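Local coordinates for GH18 chiitnase (Pseudoalteromonas aurantia, PDB 6K7Z), which probably hydrolyses chitin, cutting internal glycosidic bonds of the polymer as an endo-acting chitinase of glycoside hydrolase family 18, at residues 4-10 / 257-263; 33-39 / 85-89; 101-105 / 144-150. All coordinates share one frame; numbering follows the deposited sequence.

Contact 1. Residues 4-10 / 257-263; sequences TITYYNS and IMNWQFS
The seam that closes the (beta/alpha)8 barrel lies here, where Thr-4, Ile-5 and Thr-6 of the first strand pair in parallel with Ile-257, Met-258 and Asn-259 of the last, the short strand axes coming within 4.6 Å. Ile-5 N donates to Ile-257 O, Asn-259 N to Ile-5 O and Tyr-7 N to Asn-259 O. A nearly straight bond (175°) from Phe-262 N to Tyr-7 O, 2.8 Å long, carries the pairing past the cis peptide between Trp-260 and Gln-261.

On the face covered by helix 269-277, Thr-6 and Asn-259 lie side by side. With OG1 anti to the backbone N (chi1 -175°), Thr-6 donates to Asn-259 OD1 at 2.6 Å, its hydroxyl tilted out of the amide's carbonyl plane; Tyr-23 OH bonds ND2 of the same amide. On the opposite face the bent chain of Met-258 brings SD to the edge of the Tyr-7 ring, 3.7 Å from CE1, a Met-aromatic contact, while Tyr-7 OH is hydrogen-bonded to Asp-113. Trp-260 crosses Tyr-7, ring planes 46° apart, and its CE3 sits 3.4 Å from Tyr-7 CB.

Beyond the strands Gln-261 OE1 is gripped by two backbone donors, Asn-9 N at 3.1 Å and Ser-10 N at 2.7 Å, and by a water that also bonds Ser-10 O and Ser-263 N. A tryptophan before a cis peptide at the end of the last strand, beside a tyrosine bonded to an aspartate of the DxxDxDxE motif, is characteristic of the family 18 active site, where it probably floors the -1 sugar subsite.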
loop_
_atom_site.group_PDB
_atom_site.type_symbol
_atom_site.label_atom_id
_atom_site.label_comp_id
_atom_site.label_asym_id
_atom_site.label_seq_id
_atom_site.Cartn_x
_atom_site.Cartn_y
_atom_site.Cartn_z
ATOM N N THR A 4 -7.589 2.871 9.092
ATOM C CA THR A 4 -6.524 3.868 9.030
ATOM C C THR A 4 -5.214 3.114 8.811
ATOM O O THR A 4 -4.947 2.195 9.484
ATOM C CB THR A 4 -6.488 4.789 10.237
ATOM O OG1 THR A 4 -6.477 4.046 11.413
ATOM C CG2 THR A 4 -7.697 5.693 10.161
ATOM N N ILE A 5 -4.460 3.565 7.818
ATOM C CA ILE A 5 -3.271 2.861 7.367
ATOM C C ILE A 5 -2.144 3.870 7.207
ATOM O O ILE A 5 -2.368 4.998 6.752
ATOM C CB ILE A 5 -3.558 2.113 6.052
ATOM C CG1 ILE A 5 -4.747 1.170 6.262
ATOM C CG2 ILE A 5 -2.323 1.340 5.560
ATOM C CD1 ILE A 5 -5.050 0.303 5.109
ATOM N N THR A 6 -0.930 3.478 7.590
ATOM C CA THR A 6 0.215 4.341 7.346
ATOM C C THR A 6 1.385 3.495 6.886
ATOM O O THR A 6 1.463 2.303 7.183
ATOM C CB THR A 6 0.603 5.169 8.591
ATOM O OG1 THR A 6 1.659 6.083 8.257
ATOM C CG2 THR A 6 1.029 4.267 9.755
ATOM N N TYR A 7 2.295 4.126 6.146
ATOM C CA TYR A 7 3.581 3.534 5.796
ATOM C C TYR A 7 4.673 4.029 6.734
ATOM O O TYR A 7 4.740 5.216 7.060
ATOM C CB TYR A 7 3.983 3.864 4.363
ATOM C CG TYR A 7 3.213 3.095 3.325
ATOM C CD1 TYR A 7 1.939 3.513 2.938
ATOM C CD2 TYR A 7 3.744 1.958 2.744
ATOM C CE1 TYR A 7 1.211 2.814 2.011
ATOM C CE2 TYR A 7 3.018 1.244 1.794
ATOM C CZ TYR A 7 1.757 1.685 1.440
ATOM O OH TYR A 7 1.022 1.004 0.513
ATOM N N TYR A 8 5.541 3.114 7.156
ATOM C CA TYR A 8 6.686 3.466 7.983
ATOM C C TYR A 8 7.945 3.225 7.161
ATOM O O TYR A 8 8.328 2.077 6.926
ATOM C CB TYR A 8 6.690 2.658 9.274
ATOM C CG TYR A 8 7.748 3.100 10.261
ATOM C CD1 TYR A 8 7.506 4.162 11.112
ATOM C CD2 TYR A 8 8.976 2.457 10.347
ATOM C CE1 TYR A 8 8.442 4.579 12.031
ATOM C CE2 TYR A 8 9.938 2.884 11.276
ATOM C CZ TYR A 8 9.655 3.955 12.106
ATOM O OH TYR A 8 10.572 4.410 13.051
ATOM N N ASN A 9 8.582 4.312 6.724
ATOM C CA ASN A 9 9.856 4.245 6.012
ATOM C C ASN A 9 10.894 5.052 6.772
ATOM O O ASN A 9 11.831 4.467 7.320
ATOM C CB ASN A 9 9.685 4.733 4.570
ATOM C CG ASN A 9 10.949 4.563 3.725
ATOM O OD1 ASN A 9 11.519 5.543 3.256
ATOM N ND2 ASN A 9 11.376 3.320 3.512
ATOM N N SER A 10 10.752 6.380 6.846
ATOM C CA SER A 10 11.621 7.193 7.687
ATOM C C SER A 10 11.438 6.835 9.157
ATOM O O SER A 10 10.323 6.565 9.616
ATOM C CB SER A 10 11.322 8.680 7.486
ATOM O OG SER A 10 11.798 9.426 8.596
ATOM N N ILE A 257 -8.552 5.592 5.080
ATOM C CA ILE A 257 -7.563 6.603 4.728
ATOM C C ILE A 257 -6.179 6.041 4.991
ATOM O O ILE A 257 -5.912 5.534 6.085
ATOM C CB ILE A 257 -7.756 7.897 5.536
ATOM C CG1 ILE A 257 -9.072 8.572 5.155
ATOM C CG2 ILE A 257 -6.560 8.840 5.326
ATOM C CD1 ILE A 257 -9.074 9.138 3.733
ATOM N N MET A 258 -5.303 6.154 3.998
ATOM C CA MET A 258 -3.896 5.781 4.096
ATOM C C MET A 258 -3.052 7.048 4.065
ATOM O O MET A 258 -3.477 8.068 3.515
ATOM C CB MET A 258 -3.508 4.838 2.941
ATOM C CG MET A 258 -2.008 4.493 2.864
ATOM S SD MET A 258 -1.090 5.682 1.847
ATOM C CE MET A 258 -1.441 5.105 0.192
ATOM N N ASN A 259 -1.870 7.013 4.675
ATOM C CA ASN A 259 -0.978 8.154 4.521
ATOM C C ASN A 259 0.448 7.711 4.237
ATOM O O ASN A 259 0.888 6.616 4.614
ATOM C CB ASN A 259 -1.003 9.110 5.740
ATOM C CG ASN A 259 -0.315 8.540 6.971
ATOM O OD1 ASN A 259 0.884 8.245 6.962
ATOM N ND2 ASN A 259 -1.066 8.442 8.059
ATOM N N TRP A 260 1.146 8.583 3.528
ATOM C CA TRP A 260 2.596 8.535 3.410
ATOM C C TRP A 260 3.077 9.817 4.073
ATOM O O TRP A 260 2.722 10.897 3.597
ATOM C CB TRP A 260 3.043 8.473 1.938
ATOM C CG TRP A 260 4.533 8.395 1.802
ATOM C CD1 TRP A 260 5.415 9.445 1.750
ATOM C CD2 TRP A 260 5.325 7.203 1.769
ATOM N NE1 TRP A 260 6.706 8.972 1.656
ATOM C CE2 TRP A 260 6.678 7.599 1.667
ATOM C CE3 TRP A 260 5.020 5.838 1.793
ATOM C CZ2 TRP A 260 7.728 6.673 1.599
ATOM C CZ3 TRP A 260 6.055 4.925 1.726
ATOM C CH2 TRP A 260 7.396 5.342 1.633
ATOM N N GLN A 261 3.808 9.746 5.179
ATOM C CA GLN A 261 4.172 8.530 5.891
ATOM C C GLN A 261 4.180 8.838 7.388
ATOM O O GLN A 261 4.129 10.010 7.788
ATOM C CB GLN A 261 5.547 8.015 5.441
ATOM C CG GLN A 261 6.696 9.013 5.662
ATOM C CD GLN A 261 8.064 8.382 5.436
ATOM O OE1 GLN A 261 8.387 7.349 6.027
ATOM N NE2 GLN A 261 8.866 8.994 4.566
ATOM N N PHE A 262 4.288 7.780 8.199
ATOM C CA PHE A 262 4.109 7.886 9.647
ATOM C C PHE A 262 4.981 8.973 10.273
ATOM O O PHE A 262 4.499 9.799 11.062
ATOM C CB PHE A 262 4.403 6.524 10.284
ATOM C CG PHE A 262 4.297 6.531 11.771
ATOM C CD1 PHE A 262 3.050 6.529 12.389
ATOM C CD2 PHE A 262 5.440 6.564 12.555
ATOM C CE1 PHE A 262 2.950 6.557 13.769
ATOM C CE2 PHE A 262 5.353 6.577 13.937
ATOM C CZ PHE A 262 4.112 6.565 14.547
ATOM N N SER A 263 6.274 8.979 9.959
ATOM C CA SER A 263 7.185 9.854 10.701
ATOM C C SER A 263 7.061 11.319 10.310
ATOM O O SER A 263 7.793 12.157 10.855
ATOM C CB SER A 263 8.626 9.389 10.511
ATOM O OG SER A 263 8.895 8.292 11.367
HETATM O O HOH W 1 -3.856 7.166 7.611
HETATM O O HOH W 2 11.360 8.273 3.685
HETATM O O HOH W 3 7.676 6.998 8.588
#

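Contact 2. Residues 33-39 / 85-89; sequences SSSNNPF and AYRSL
Apolar contacts dominate where Ser-33, Pro-38 and Phe-39 of the 33-39 loop lie against Ala-85, Ser-88 and Leu-89, which share one side of helix 83-89. The methyl of Ala-85 meets Ser-33, CB to CB at 3.7 Å, and lies near CB of Pro-38 as well. One turn on, the proline ring reaches CB of Ser-88 with its CG, also at 3.7 Å.

The aromatic part is a CH-pi contact. Phe-39 carries CG anti to its carbonyl carbon (chi1 -71°), and the ring is laid so that Leu-89 CD2 sits over one face, 3.8 Å from the centroid and 19° off the ring normal. The far end of the ring, CZ, comes within 3.5 Å of Ser-88 O, and Lys-95 adds a cation-pi contact.

No hydrogen bond crosses between the segments; polar bonding instead shapes the loop from within. Ser-33 OG donates to Pro-38 O at 2.8 Å, on a lone pair in the carbonyl plane, tying the two ends of the loop together while Leu-89 CD2 approaches the same oxygen to 3.4 Å. Asn-37 OD1 receives Phe-39 N at 2.9 Å, an Asx turn whose donor, unlike the in-plane serine, stands above the amide's carbonyl plane. The arrangement joins the hairpin loop after the second barrel strand to the short helix following the third, two neighbouring excursions at the C-terminal end of a TIM barrel.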
loop_
_atom_site.group_PDB
_atom_site.type_symbol
_atom_site.label_atom_id
_atom_site.label_comp_id
_atom_site.label_asym_id
_atom_site.label_seq_id
_atom_site.Cartn_x
_atom_site.Cartn_y
_atom_site.Cartn_z
ATOM N N SER A 33 13.793 -6.026 -4.388
ATOM C CA SER A 33 14.840 -6.794 -5.050
ATOM C C SER A 33 16.202 -6.139 -4.855
ATOM O O SER A 33 16.327 -4.913 -4.887
ATOM C CB SER A 33 14.548 -6.907 -6.545
ATOM O OG SER A 33 13.444 -7.760 -6.800
ATOM N N SER A 34 17.231 -6.960 -4.672
ATOM C CA SER A 34 18.589 -6.442 -4.763
ATOM C C SER A 34 18.926 -6.160 -6.221
ATOM O O SER A 34 18.376 -6.780 -7.133
ATOM C CB SER A 34 19.601 -7.433 -4.182
ATOM O OG SER A 34 19.862 -8.489 -5.084
ATOM N N SER A 35 19.859 -5.262 -6.435
ATOM C CA SER A 35 20.324 -4.892 -7.766
ATOM C C SER A 35 20.993 -6.083 -8.417
ATOM O O SER A 35 20.967 -6.223 -9.613
ATOM C CB SER A 35 21.376 -3.791 -7.691
ATOM O OG SER A 35 22.352 -4.153 -6.753
ATOM N N ASN A 36 21.617 -6.882 -7.571
ATOM C CA ASN A 36 22.351 -8.082 -7.880
ATOM C C ASN A 36 21.537 -9.193 -8.550
ATOM O O ASN A 36 21.726 -9.462 -9.711
ATOM C CB ASN A 36 22.949 -8.676 -6.569
ATOM C CG ASN A 36 23.774 -9.971 -6.771
ATOM O OD1 ASN A 36 24.235 -10.588 -5.818
ATOM N ND2 ASN A 36 23.986 -10.360 -8.004
ATOM N N ASN A 37 20.664 -9.790 -7.775
ATOM C CA ASN A 37 19.786 -10.897 -8.104
ATOM C C ASN A 37 18.391 -10.546 -7.654
ATOM O O ASN A 37 18.154 -10.447 -6.507
ATOM C CB ASN A 37 20.220 -12.099 -7.315
ATOM C CG ASN A 37 19.259 -13.258 -7.431
ATOM O OD1 ASN A 37 18.295 -13.203 -8.118
ATOM N ND2 ASN A 37 19.554 -14.315 -6.732
ATOM N N PRO A 38 17.479 -10.372 -8.568
ATOM C CA PRO A 38 16.129 -9.888 -8.231
ATOM C C PRO A 38 15.387 -10.791 -7.267
ATOM O O PRO A 38 14.462 -10.326 -6.593
ATOM C CB PRO A 38 15.414 -9.839 -9.591
ATOM C CG PRO A 38 16.481 -10.025 -10.629
ATOM C CD PRO A 38 17.604 -10.752 -9.983
ATOM N N PHE A 39 15.740 -12.075 -7.193
ATOM C CA PHE A 39 15.037 -12.971 -6.287
ATOM C C PHE A 39 15.582 -12.922 -4.871
ATOM O O PHE A 39 14.960 -13.497 -3.974
ATOM C CB PHE A 39 15.075 -14.401 -6.819
ATOM C CG PHE A 39 14.221 -14.602 -8.029
ATOM C CD1 PHE A 39 12.875 -14.906 -7.895
ATOM C CD2 PHE A 39 14.749 -14.451 -9.301
ATOM C CE1 PHE A 39 12.068 -15.074 -9.018
ATOM C CE2 PHE A 39 13.948 -14.621 -10.432
ATOM C CZ PHE A 39 12.608 -14.932 -10.288
ATOM N N ALA A 85 14.028 -5.660 -12.570
ATOM C CA ALA A 85 13.902 -6.663 -11.516
ATOM C C ALA A 85 12.547 -7.358 -11.584
ATOM O O ALA A 85 12.466 -8.587 -11.459
ATOM C CB ALA A 85 14.116 -6.016 -10.148
ATOM N N TYR A 86 11.478 -6.586 -11.791
ATOM C CA TYR A 86 10.148 -7.169 -11.941
ATOM C C TYR A 86 10.083 -8.089 -13.154
ATOM O O TYR A 86 9.440 -9.143 -13.109
ATOM C CB TYR A 86 9.096 -6.066 -12.088
ATOM C CG TYR A 86 8.704 -5.321 -10.823
ATOM C CD1 TYR A 86 8.076 -5.976 -9.766
ATOM C CD2 TYR A 86 8.908 -3.951 -10.714
ATOM C CE1 TYR A 86 7.694 -5.285 -8.614
ATOM C CE2 TYR A 86 8.525 -3.254 -9.577
ATOM C CZ TYR A 86 7.918 -3.923 -8.533
ATOM O OH TYR A 86 7.542 -3.221 -7.398
ATOM N N ARG A 87 10.726 -7.699 -14.253
ATOM C CA ARG A 87 10.719 -8.543 -15.448
ATOM C C ARG A 87 11.238 -9.937 -15.131
ATOM O O ARG A 87 10.640 -10.943 -15.536
ATOM C CB ARG A 87 11.560 -7.905 -16.552
ATOM C CG ARG A 87 11.411 -8.567 -17.924
ATOM C CD ARG A 87 12.376 -7.934 -18.913
ATOM N NE ARG A 87 12.163 -8.393 -20.284
ATOM C CZ ARG A 87 12.982 -8.116 -21.293
ATOM N NH1 ARG A 87 14.076 -7.393 -21.078
ATOM N NH2 ARG A 87 12.711 -8.560 -22.518
ATOM N N SER A 88 12.353 -10.013 -14.406
ATOM C CA SER A 88 12.893 -11.309 -14.006
ATOM C C SER A 88 11.948 -12.036 -13.062
ATOM O O SER A 88 11.714 -13.242 -13.212
ATOM C CB SER A 88 14.258 -11.125 -13.349
ATOM O OG SER A 88 15.177 -10.536 -14.251
ATOM N N LEU A 89 11.405 -11.319 -12.074
ATOM C CA LEU A 89 10.512 -11.946 -11.112
ATOM C C LEU A 89 9.279 -12.509 -11.787
ATOM O O LEU A 89 8.732 -13.519 -11.328
ATOM C CB LEU A 89 10.092 -10.939 -10.045
ATOM C CG LEU A 89 11.207 -10.423 -9.147
ATOM C CD1 LEU A 89 10.662 -9.287 -8.312
ATOM C CD2 LEU A 89 11.738 -11.531 -8.250
#

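Contact 3. Residues 101-105 / 144-150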
loop_
_atom_site.group_PDB
_atom_site.type_symbol
_atom_site.label_atom_id
_atom_site.label_comp_id
_atom_site.label_asym_id
_atom_site.label_seq_id
_atom_site.Cartn_x
_atom_site.Cartn_y
_atom_site.Cartn_z
ATOM N N ALA A 101 6.196 -14.987 1.489
ATOM C CA ALA A 101 5.458 -15.690 2.535
ATOM C C ALA A 101 6.379 -16.110 3.669
ATOM O O ALA A 101 6.032 -15.962 4.847
ATOM C CB ALA A 101 4.736 -16.909 1.949
ATOM N N SER A 102 7.563 -16.620 3.334
ATOM C CA SER A 102 8.529 -16.972 4.369
ATOM C C SER A 102 8.926 -15.753 5.188
ATOM O O SER A 102 8.986 -15.819 6.422
ATOM C CB SER A 102 9.756 -17.627 3.738
ATOM O OG SER A 102 9.401 -18.878 3.185
ATOM N N PHE A 103 9.185 -14.621 4.526
ATOM C CA PHE A 103 9.546 -13.426 5.281
ATOM C C PHE A 103 8.440 -13.038 6.248
ATOM O O PHE A 103 8.710 -12.695 7.404
ATOM C CB PHE A 103 9.853 -12.260 4.348
ATOM C CG PHE A 103 10.354 -11.042 5.073
ATOM C CD1 PHE A 103 9.465 -10.091 5.570
ATOM C CD2 PHE A 103 11.711 -10.847 5.263
ATOM C CE1 PHE A 103 9.929 -8.966 6.264
ATOM C CE2 PHE A 103 12.179 -9.730 5.940
ATOM C CZ PHE A 103 11.280 -8.790 6.443
ATOM N N VAL A 104 7.187 -13.103 5.797
ATOM C CA VAL A 104 6.058 -12.776 6.668
ATOM C C VAL A 104 6.008 -13.725 7.862
ATOM O O VAL A 104 5.834 -13.300 9.012
ATOM C CB VAL A 104 4.744 -12.807 5.868
ATOM C CG1 VAL A 104 3.538 -12.762 6.804
ATOM C CG2 VAL A 104 4.716 -11.653 4.897
ATOM N N LYS A 105 6.140 -15.029 7.607
ATOM C CA LYS A 105 5.978 -15.989 8.694
ATOM C C LYS A 105 7.171 -15.971 9.638
ATOM O O LYS A 105 6.998 -16.013 10.862
ATOM C CB LYS A 105 5.757 -17.387 8.128
ATOM C CG LYS A 105 4.430 -17.546 7.406
ATOM C CD LYS A 105 4.218 -18.987 6.961
ATOM C CE LYS A 105 2.836 -19.188 6.361
ATOM N NZ LYS A 105 2.662 -20.588 5.860
ATOM N N ARG A 144 -0.294 -19.196 -0.004
ATOM C CA ARG A 144 0.612 -19.383 1.123
ATOM C C ARG A 144 0.217 -18.585 2.359
ATOM O O ARG A 144 0.621 -18.956 3.467
ATOM C CB ARG A 144 2.039 -19.016 0.697
ATOM C CG ARG A 144 2.526 -19.861 -0.476
ATOM C CD ARG A 144 3.716 -19.263 -1.203
ATOM N NE ARG A 144 4.352 -20.246 -2.086
ATOM C CZ ARG A 144 3.923 -20.556 -3.309
ATOM N NH1 ARG A 144 2.852 -19.968 -3.822
ATOM N NH2 ARG A 144 4.571 -21.456 -4.030
ATOM N N LEU A 145 -0.570 -17.520 2.191
ATOM C CA LEU A 145 -0.990 -16.625 3.270
ATOM C C LEU A 145 -2.508 -16.512 3.229
ATOM O O LEU A 145 -3.059 -15.510 2.748
ATOM C CB LEU A 145 -0.347 -15.245 3.124
ATOM C CG LEU A 145 1.175 -15.225 3.084
ATOM C CD1 LEU A 145 1.672 -13.802 2.829
ATOM C CD2 LEU A 145 1.736 -15.766 4.393
ATOM N N PRO A 146 -3.216 -17.516 3.736
ATOM C CA PRO A 146 -4.664 -17.586 3.511
ATOM C C PRO A 146 -5.438 -16.526 4.280
ATOM O O PRO A 146 -5.012 -16.044 5.330
ATOM C CB PRO A 146 -5.029 -18.991 4.012
ATOM C CG PRO A 146 -3.740 -19.725 4.103
ATOM C CD PRO A 146 -2.708 -18.707 4.433
ATOM N N SER A 147 -6.598 -16.174 3.738
ATOM C CA SER A 147 -7.580 -15.384 4.467
ATOM C C SER A 147 -8.259 -16.287 5.489
ATOM O O SER A 147 -8.387 -17.494 5.258
ATOM C CB SER A 147 -8.620 -14.780 3.522
ATOM O OG SER A 147 -8.044 -13.838 2.643
ATOM N N PRO A 148 -8.680 -15.752 6.621
ATOM C CA PRO A 148 -8.546 -14.342 6.971
ATOM C C PRO A 148 -7.392 -14.056 7.883
ATOM O O PRO A 148 -7.295 -12.989 8.360
ATOM C CB PRO A 148 -9.831 -14.070 7.753
ATOM C CG PRO A 148 -10.015 -15.357 8.480
ATOM C CD PRO A 148 -9.620 -16.437 7.516
ATOM N N ASP A 149 -6.528 -15.012 8.099
ATOM C CA ASP A 149 -5.393 -14.857 8.961
ATOM C C ASP A 149 -4.331 -13.860 8.510
ATOM O O ASP A 149 -3.616 -13.359 9.317
ATOM C CB ASP A 149 -4.695 -16.184 9.050
ATOM C CG ASP A 149 -5.538 -17.257 9.795
ATOM O OD1 ASP A 149 -6.555 -16.895 10.405
ATOM O OD2 ASP A 149 -5.175 -18.435 9.737
ATOM N N TYR A 150 -4.242 -13.650 7.202
ATOM C CA TYR A 150 -3.225 -12.792 6.613
ATOM C C TYR A 150 -3.861 -11.780 5.674
ATOM O O TYR A 150 -4.924 -12.013 5.092
ATOM C CB TYR A 150 -2.184 -13.600 5.837
ATOM C CG TYR A 150 -1.327 -14.462 6.706
ATOM C CD1 TYR A 150 -0.239 -13.931 7.366
ATOM C CD2 TYR A 150 -1.592 -15.815 6.856
ATOM C CE1 TYR A 150 0.564 -14.711 8.153
ATOM C CE2 TYR A 150 -0.793 -16.607 7.661
ATOM C CZ TYR A 150 0.282 -16.044 8.304
ATOM O OH TYR A 150 1.095 -16.810 9.106
#
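Val-104 holds CG1 anti to its backbone N (chi1 168°) and Tyr-150 holds CG anti to its carbonyl carbon (chi1 -68°); the methyl meets the ring obliquely, CG1 3.8 Å from CE1. Leu-145, in the tyrosine's own segment, has CD2 3.9 Å above the centre of the Tyr-150 ring, and this methyl is 4.0 Å from Ala-101 CB. Ala-101 also meets Arg-144, CB to CB at 3.6 Å, a close approach of the two helices that a small residue permits. Farther out, Lys-105 stretches its extended chain across the tyrosine at about a right angle, CG 3.8 Å from OH, and NZ comes 3.5 Å from Arg-144 O, without a hydrogen bond. The guanidinium of Arg-144 forms a salt bridge with Glu-140. An alanine replacing Tyr-150 would strip the aromatic surface from Leu-145 and Val-104 and is likely to leave the Lys-105 chain freer to swing. Inward, Val-104 and Leu-145 both rest on Val-112 of strand 111-115. Adjacent helices side by side over the strand between them, with the loop from the second helix into the next strand packed against the first, are typical of the beta/alpha-barrel's outer layer.

How the contacts relate
The three contacts sample different layers of one barrel, their nearest atoms about 10 to 11 Å apart. Contact 1 is buried and joins strand to strand, with backbone bonds, amide groups and waters satisfying polar atoms near the probable active site. Contacts 2 and 3 are partly buried, each setting a loop against a helix without any hydrogen bond between the segments; a leucine methyl lies over an aromatic face in both, across the segments in contact 2 but within 144-150 in contact 3. They use successive helices, 83-89 and 93-106, but at different ends of the barrel: 33-39 / 85-89 beside the C-terminal strand ends, 101-105 / 144-150 where a helix turns back into a strand.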